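Local coordinates for protein alpha-Amylase (Thermotoga maritima, PDB 2B5D) that is an alpha-amylase-type protein of glycosyl hydrolase family 57, with a mostly parallel beta-sheet core followed by a helical C-terminal region, at residues Gln244-Ala249 / His355-Gly360; Val250-Asp255 / Glu317-Asp322. All coordinates share one frame; numbering follows the deposited sequence.

How the contacts relate
Contact 1 and contact 2 are neighbours in the fold, their centres about 9 Å apart, and both use the long loop that follows strand 233-236. In contact 1 (244-249 with 355-360) that loop meets the end of helix 352-356, and two buried tryptophans do all the touching. Contact 2 (250-255 with 317-322) takes the next residues of the same loop to helix 309-338. It lies farther from the centre of the chain, about 23 Å against 16 Å, and is partly buried, and there a hydroxyl, an imidazole and two carboxylates take part. Pro253, packed on Trp357, connects the two, and both contacts also touch the second subunit.

Contact 1: residues Gln244-Ala249 / His355-Gly360; sequences QVWSAA and HWWFEG
In the aromatic core of this family 57 glycosyl hydrolase, Trp246 and Trp357 join the loop after strand 233-236 to the turn that links helix 352-356 with helix 360-373. The meeting is narrow and wholly apolar. Trp246 CZ3 comes to 3.8 Å from Trp357 CZ3, and the neighbouring corner, Trp246 CE3, lies at the same distance from that Trp357 atom. The CE3-CZ3 side of the Trp246 benzo ring thus lies against the CZ3 corner of Trp357. The rings meet obliquely, their six-membered halves 5.8 Å apart at the centroids and their planes inclined by 32°.

The two residues reach this place differently. Trp246 ends a short 3-10 segment, and its bond to CB does not aim at the partner; with chi1 at -44°, CG stands beside the backbone N and the benzo end swings across. Trp357 faces the contact from the start of a type I turn, closed by a bond from Gly360 N to Trp357 O (3.1 Å). The CG2 methyl of Val245 lies over the centre of the Trp246 ring, 3.3 Å above its plane. Around the pair, Phe348 and Phe353 meet Trp246 edge-to-face, Tyr258 meets Trp357 in the same way, and Phe363 touches both tryptophans.

As the two segments bury just 71 Å² against each other, the indoles are better read as adjacent members of a larger aromatic cluster than as an isolated pair. Their chemistry implies a buried, apolar contribution to the packing of that cluster, without any polar bond between the two side chains.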
loop_
_atom_site.group_PDB
_atom_site.type_symbol
_atom_site.label_atom_id
_atom_site.label_comp_id
_atom_site.label_asym_id
_atom_site.label_seq_id
_atom_site.Cartn_x
_atom_site.Cartn_y
_atom_site.Cartn_z
ATOM N N GLN A 244 23.967 -24.630 2.463
ATOM C CA GLN A 244 23.869 -24.946 3.897
ATOM C C GLN A 244 25.153 -24.811 4.716
ATOM O O GLN A 244 25.114 -24.320 5.858
ATOM C CB GLN A 244 23.208 -26.293 4.118
ATOM C CG GLN A 244 21.727 -26.124 4.197
ATOM C CD GLN A 244 20.965 -27.399 4.399
ATOM O OE1 GLN A 244 20.723 -28.142 3.456
ATOM N NE2 GLN A 244 20.521 -27.631 5.626
ATOM N N VAL A 245 26.297 -25.168 4.159
ATOM C CA VAL A 245 27.533 -24.939 4.915
ATOM C C VAL A 245 27.802 -23.469 5.281
ATOM O O VAL A 245 28.506 -23.189 6.254
ATOM C CB VAL A 245 28.763 -25.737 4.383
ATOM C CG1 VAL A 245 28.505 -26.401 3.005
ATOM C CG2 VAL A 245 30.045 -24.936 4.428
ATOM N N TRP A 246 27.164 -22.541 4.558
ATOM C CA TRP A 246 27.283 -21.095 4.824
ATOM C C TRP A 246 26.046 -20.452 5.408
ATOM O O TRP A 246 25.977 -19.235 5.526
ATOM C CB TRP A 246 27.654 -20.379 3.551
ATOM C CG TRP A 246 28.699 -21.102 2.847
ATOM C CD1 TRP A 246 28.619 -21.625 1.607
ATOM C CD2 TRP A 246 29.982 -21.467 3.365
ATOM N NE1 TRP A 246 29.784 -22.279 1.292
ATOM C CE2 TRP A 246 30.644 -22.187 2.356
ATOM C CE3 TRP A 246 30.637 -21.253 4.584
ATOM C CZ2 TRP A 246 31.939 -22.688 2.518
ATOM C CZ3 TRP A 246 31.926 -21.740 4.737
ATOM C CH2 TRP A 246 32.559 -22.451 3.706
ATOM N N SER A 247 25.076 -21.286 5.758
ATOM C CA SER A 247 23.869 -20.895 6.420
ATOM C C SER A 247 24.142 -20.332 7.821
ATOM O O SER A 247 24.944 -20.892 8.551
ATOM C CB SER A 247 23.006 -22.144 6.548
ATOM O OG SER A 247 21.774 -21.841 7.151
ATOM N N ALA A 248 23.478 -19.236 8.190
ATOM C CA ALA A 248 23.475 -18.745 9.561
ATOM C C ALA A 248 22.618 -19.618 10.472
ATOM O O ALA A 248 22.876 -19.726 11.680
ATOM C CB ALA A 248 22.964 -17.318 9.605
ATOM N N ALA A 249 21.560 -20.197 9.919
ATOM C CA ALA A 249 20.697 -21.075 10.687
ATOM C C ALA A 249 21.367 -22.427 11.053
ATOM O O ALA A 249 21.170 -22.948 12.190
ATOM C CB ALA A 249 19.376 -21.288 9.964
ATOM N N HIS A 355 30.161 -9.889 3.535
ATOM C CA HIS A 355 28.986 -9.061 3.685
ATOM C C HIS A 355 27.917 -9.672 4.583
ATOM O O HIS A 355 27.653 -9.130 5.651
ATOM C CB HIS A 355 28.443 -8.549 2.344
ATOM C CG HIS A 355 27.292 -7.598 2.491
ATOM N ND1 HIS A 355 27.408 -6.381 3.137
ATOM C CD2 HIS A 355 25.994 -7.709 2.118
ATOM C CE1 HIS A 355 26.230 -5.780 3.140
ATOM N NE2 HIS A 355 25.357 -6.567 2.533
ATOM N N TRP A 356 27.298 -10.778 4.182
ATOM C CA TRP A 356 26.422 -11.512 5.104
ATOM C C TRP A 356 27.197 -12.041 6.311
ATOM O O TRP A 356 26.731 -11.948 7.448
ATOM C CB TRP A 356 25.710 -12.659 4.380
ATOM C CG TRP A 356 24.680 -12.114 3.489
ATOM C CD1 TRP A 356 24.744 -11.970 2.122
ATOM C CD2 TRP A 356 23.431 -11.533 3.906
ATOM N NE1 TRP A 356 23.590 -11.358 1.661
ATOM C CE2 TRP A 356 22.768 -11.081 2.731
ATOM C CE3 TRP A 356 22.804 -11.360 5.162
ATOM C CZ2 TRP A 356 21.501 -10.472 2.776
ATOM C CZ3 TRP A 356 21.552 -10.762 5.207
ATOM C CH2 TRP A 356 20.910 -10.325 4.018
ATOM N N TRP A 357 28.389 -12.557 6.034
ATOM C CA TRP A 357 29.291 -13.100 7.006
ATOM C C TRP A 357 30.543 -12.248 7.000
ATOM O O TRP A 357 31.355 -12.331 6.084
ATOM C CB TRP A 357 29.641 -14.520 6.587
ATOM C CG TRP A 357 30.446 -15.325 7.550
ATOM C CD1 TRP A 357 30.512 -15.183 8.909
ATOM C CD2 TRP A 357 31.248 -16.458 7.229
ATOM N NE1 TRP A 357 31.328 -16.138 9.453
ATOM C CE2 TRP A 357 31.795 -16.940 8.444
ATOM C CE3 TRP A 357 31.568 -17.114 6.029
ATOM C CZ2 TRP A 357 32.642 -18.050 8.491
ATOM C CZ3 TRP A 357 32.406 -18.209 6.083
ATOM C CH2 TRP A 357 32.930 -18.666 7.296
ATOM N N PHE A 358 30.707 -11.451 8.041
ATOM C CA PHE A 358 31.771 -10.438 8.109
ATOM C C PHE A 358 33.167 -11.054 7.992
ATOM O O PHE A 358 34.061 -10.479 7.382
ATOM C CB PHE A 358 31.609 -9.653 9.433
ATOM C CG PHE A 358 32.724 -8.691 9.738
ATOM C CD1 PHE A 358 32.982 -7.604 8.916
ATOM C CD2 PHE A 358 33.492 -8.855 10.883
ATOM C CE1 PHE A 358 33.996 -6.703 9.222
ATOM C CE2 PHE A 358 34.509 -7.967 11.202
ATOM C CZ PHE A 358 34.759 -6.885 10.382
ATOM N N GLU A 359 33.320 -12.239 8.574
ATOM C CA GLU A 359 34.597 -12.925 8.704
ATOM C C GLU A 359 34.871 -13.849 7.522
ATOM O O GLU A 359 35.886 -14.537 7.502
ATOM C CB GLU A 359 34.605 -13.743 10.009
ATOM C CG GLU A 359 34.395 -12.907 11.295
ATOM C CD GLU A 359 32.927 -12.655 11.661
ATOM O OE1 GLU A 359 32.048 -12.835 10.798
ATOM O OE2 GLU A 359 32.643 -12.287 12.824
ATOM N N GLY A 360 33.951 -13.878 6.556
ATOM C CA GLY A 360 34.047 -14.745 5.384
ATOM C C GLY A 360 35.345 -14.685 4.591
ATOM O O GLY A 360 35.845 -15.707 4.147
#

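Contact 2: residues Val250-Asp255 / Glu317-Asp322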
loop_
_atom_site.group_PDB
_atom_site.type_symbol
_atom_site.label_atom_id
_atom_site.label_comp_id
_atom_site.label_asym_id
_atom_site.label_seq_id
_atom_site.Cartn_x
_atom_site.Cartn_y
_atom_site.Cartn_z
ATOM N N VAL A 250 22.159 -22.988 10.121
ATOM C CA VAL A 250 22.767 -24.319 10.341
ATOM C C VAL A 250 24.265 -24.452 10.028
ATOM O O VAL A 250 24.831 -25.520 10.181
ATOM C CB VAL A 250 21.999 -25.449 9.602
ATOM C CG1 VAL A 250 20.484 -25.408 9.898
ATOM C CG2 VAL A 250 22.262 -25.405 8.071
ATOM N N GLY A 251 24.929 -23.398 9.598
ATOM C CA GLY A 251 26.309 -23.566 9.164
ATOM C C GLY A 251 27.293 -22.736 9.940
ATOM O O GLY A 251 26.940 -22.157 10.975
ATOM N N TYR A 252 28.516 -22.658 9.460
ATOM C CA TYR A 252 29.559 -21.907 10.167
ATOM C C TYR A 252 29.180 -20.466 10.521
ATOM O O TYR A 252 29.288 -20.091 11.678
ATOM C CB TYR A 252 30.885 -21.864 9.404
ATOM C CG TYR A 252 31.455 -23.186 8.995
ATOM C CD1 TYR A 252 31.839 -23.409 7.670
ATOM C CD2 TYR A 252 31.647 -24.223 9.936
ATOM C CE1 TYR A 252 32.403 -24.614 7.282
ATOM C CE2 TYR A 252 32.205 -25.412 9.559
ATOM C CZ TYR A 252 32.571 -25.602 8.230
ATOM O OH TYR A 252 33.100 -26.786 7.858
ATOM N N PRO A 253 28.740 -19.642 9.541
ATOM C CA PRO A 253 28.435 -18.241 9.933
ATOM C C PRO A 253 27.462 -18.041 11.118
ATOM O O PRO A 253 27.448 -16.973 11.725
ATOM C CB PRO A 253 27.881 -17.636 8.635
ATOM C CG PRO A 253 28.548 -18.445 7.547
ATOM C CD PRO A 253 28.546 -19.851 8.084
ATOM N N GLY A 254 26.643 -19.030 11.452
ATOM C CA GLY A 254 25.760 -18.898 12.607
ATOM C C GLY A 254 26.415 -19.078 13.974
ATOM O O GLY A 254 25.732 -19.042 14.998
ATOM N N ASP A 255 27.740 -19.255 14.008
ATOM C CA ASP A 255 28.489 -19.358 15.257
ATOM C C ASP A 255 28.320 -18.119 16.150
ATOM O O ASP A 255 28.480 -16.978 15.688
ATOM C CB ASP A 255 29.969 -19.587 14.956
ATOM C CG ASP A 255 30.777 -19.969 16.189
ATOM O OD1 ASP A 255 31.076 -19.057 16.995
ATOM O OD2 ASP A 255 31.142 -21.172 16.338
ATOM N N GLU A 317 39.434 -20.087 12.484
ATOM C CA GLU A 317 40.506 -21.082 12.524
ATOM C C GLU A 317 39.941 -22.508 12.672
ATOM O O GLU A 317 40.345 -23.414 11.971
ATOM C CB GLU A 317 41.510 -20.741 13.631
ATOM C CG GLU A 317 42.915 -21.217 13.318
ATOM C CD GLU A 317 43.571 -20.424 12.196
ATOM O OE1 GLU A 317 43.509 -19.177 12.228
ATOM O OE2 GLU A 317 44.152 -21.045 11.278
ATOM N N GLU A 318 38.970 -22.674 13.552
ATOM C CA GLU A 318 38.266 -23.935 13.714
ATOM C C GLU A 318 37.451 -24.364 12.508
ATOM O O GLU A 318 37.453 -25.536 12.134
ATOM C CB GLU A 318 37.268 -23.834 14.847
ATOM C CG GLU A 318 37.871 -23.749 16.226
ATOM C CD GLU A 318 36.794 -23.542 17.270
ATOM O OE1 GLU A 318 37.121 -22.999 18.356
ATOM O OE2 GLU A 318 35.620 -23.928 16.985
ATOM N N HIS A 319 36.680 -23.422 11.969
ATOM C CA HIS A 319 35.799 -23.691 10.847
ATOM C C HIS A 319 36.608 -24.041 9.604
ATOM O O HIS A 319 36.274 -24.978 8.895
ATOM C CB HIS A 319 34.855 -22.497 10.588
ATOM C CG HIS A 319 33.897 -22.244 11.709
ATOM N ND1 HIS A 319 33.526 -23.224 12.605
ATOM C CD2 HIS A 319 33.242 -21.124 12.090
ATOM C CE1 HIS A 319 32.660 -22.725 13.472
ATOM N NE2 HIS A 319 32.485 -21.448 13.189
ATOM N N ALA A 320 37.681 -23.290 9.365
ATOM C CA ALA A 320 38.519 -23.517 8.209
ATOM C C ALA A 320 39.193 -24.911 8.258
ATOM O O ALA A 320 39.438 -25.532 7.220
ATOM C CB ALA A 320 39.534 -22.404 8.071
ATOM N N ARG A 321 39.462 -25.421 9.459
ATOM C CA ARG A 321 40.031 -26.756 9.598
ATOM C C ARG A 321 38.936 -27.798 9.537
ATOM O O ARG A 321 39.163 -28.911 9.091
ATOM C CB ARG A 321 40.829 -26.884 10.899
ATOM C CG ARG A 321 42.155 -26.128 10.901
ATOM C CD ARG A 321 42.801 -26.175 12.294
ATOM N NE ARG A 321 44.250 -26.009 12.211
ATOM C CZ ARG A 321 44.890 -24.833 12.193
ATOM N NH1 ARG A 321 44.219 -23.683 12.256
ATOM N NH2 ARG A 321 46.221 -24.812 12.117
ATOM N N ASP A 322 37.744 -27.458 9.996
ATOM C CA ASP A 322 36.624 -28.352 9.780
ATOM C C ASP A 322 36.420 -28.584 8.265
ATOM O O ASP A 322 36.336 -29.717 7.793
ATOM C CB ASP A 322 35.349 -27.782 10.377
ATOM C CG ASP A 322 34.295 -28.816 10.534
ATOM O OD1 ASP A 322 34.515 -29.721 11.343
ATOM O OD2 ASP A 322 33.234 -28.754 9.890
#
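Tyr252 and His319 lie ring over ring in an offset stack, centroids 4.7 Å apart and planes at 25°. The two side chains run past each other in opposite directions, and each places its CB over the other's ring, a reciprocal pair of CH-pi contacts at 4.0 Å from Tyr252 CB to the His319 centroid and from His319 CB to the Tyr252 centroid. The two rings come closest at Tyr252 CD2 and His319 ND1, 3.4 Å apart.

One helical turn further on, Tyr252 OH donates to Asp322 OD2 at 2.8 Å. The acceptor uses its anti lone pair and sits at the edge of the phenol ring, the carboxylate standing almost square to it, at 88°. With CG anti to its backbone N (chi1 -163°), Asp322 reaches out from the helix to that hydroxyl.

Lys326 also pairs with Asp322 OD2, probably helping to keep it ionised. Asp255 lies by the NE2 end of the imidazole, its carboxylate engaged by Arg257. Beyond these, Phe363 packs on His319, and Phe213 of the second subunit packs on Tyr252. In this family 57 fold, the 3-10 segment 252-254 of the loop after strand 233-236 thus packs on helix 309-338 through His319 and Asp322, one turn apart on the same helix face.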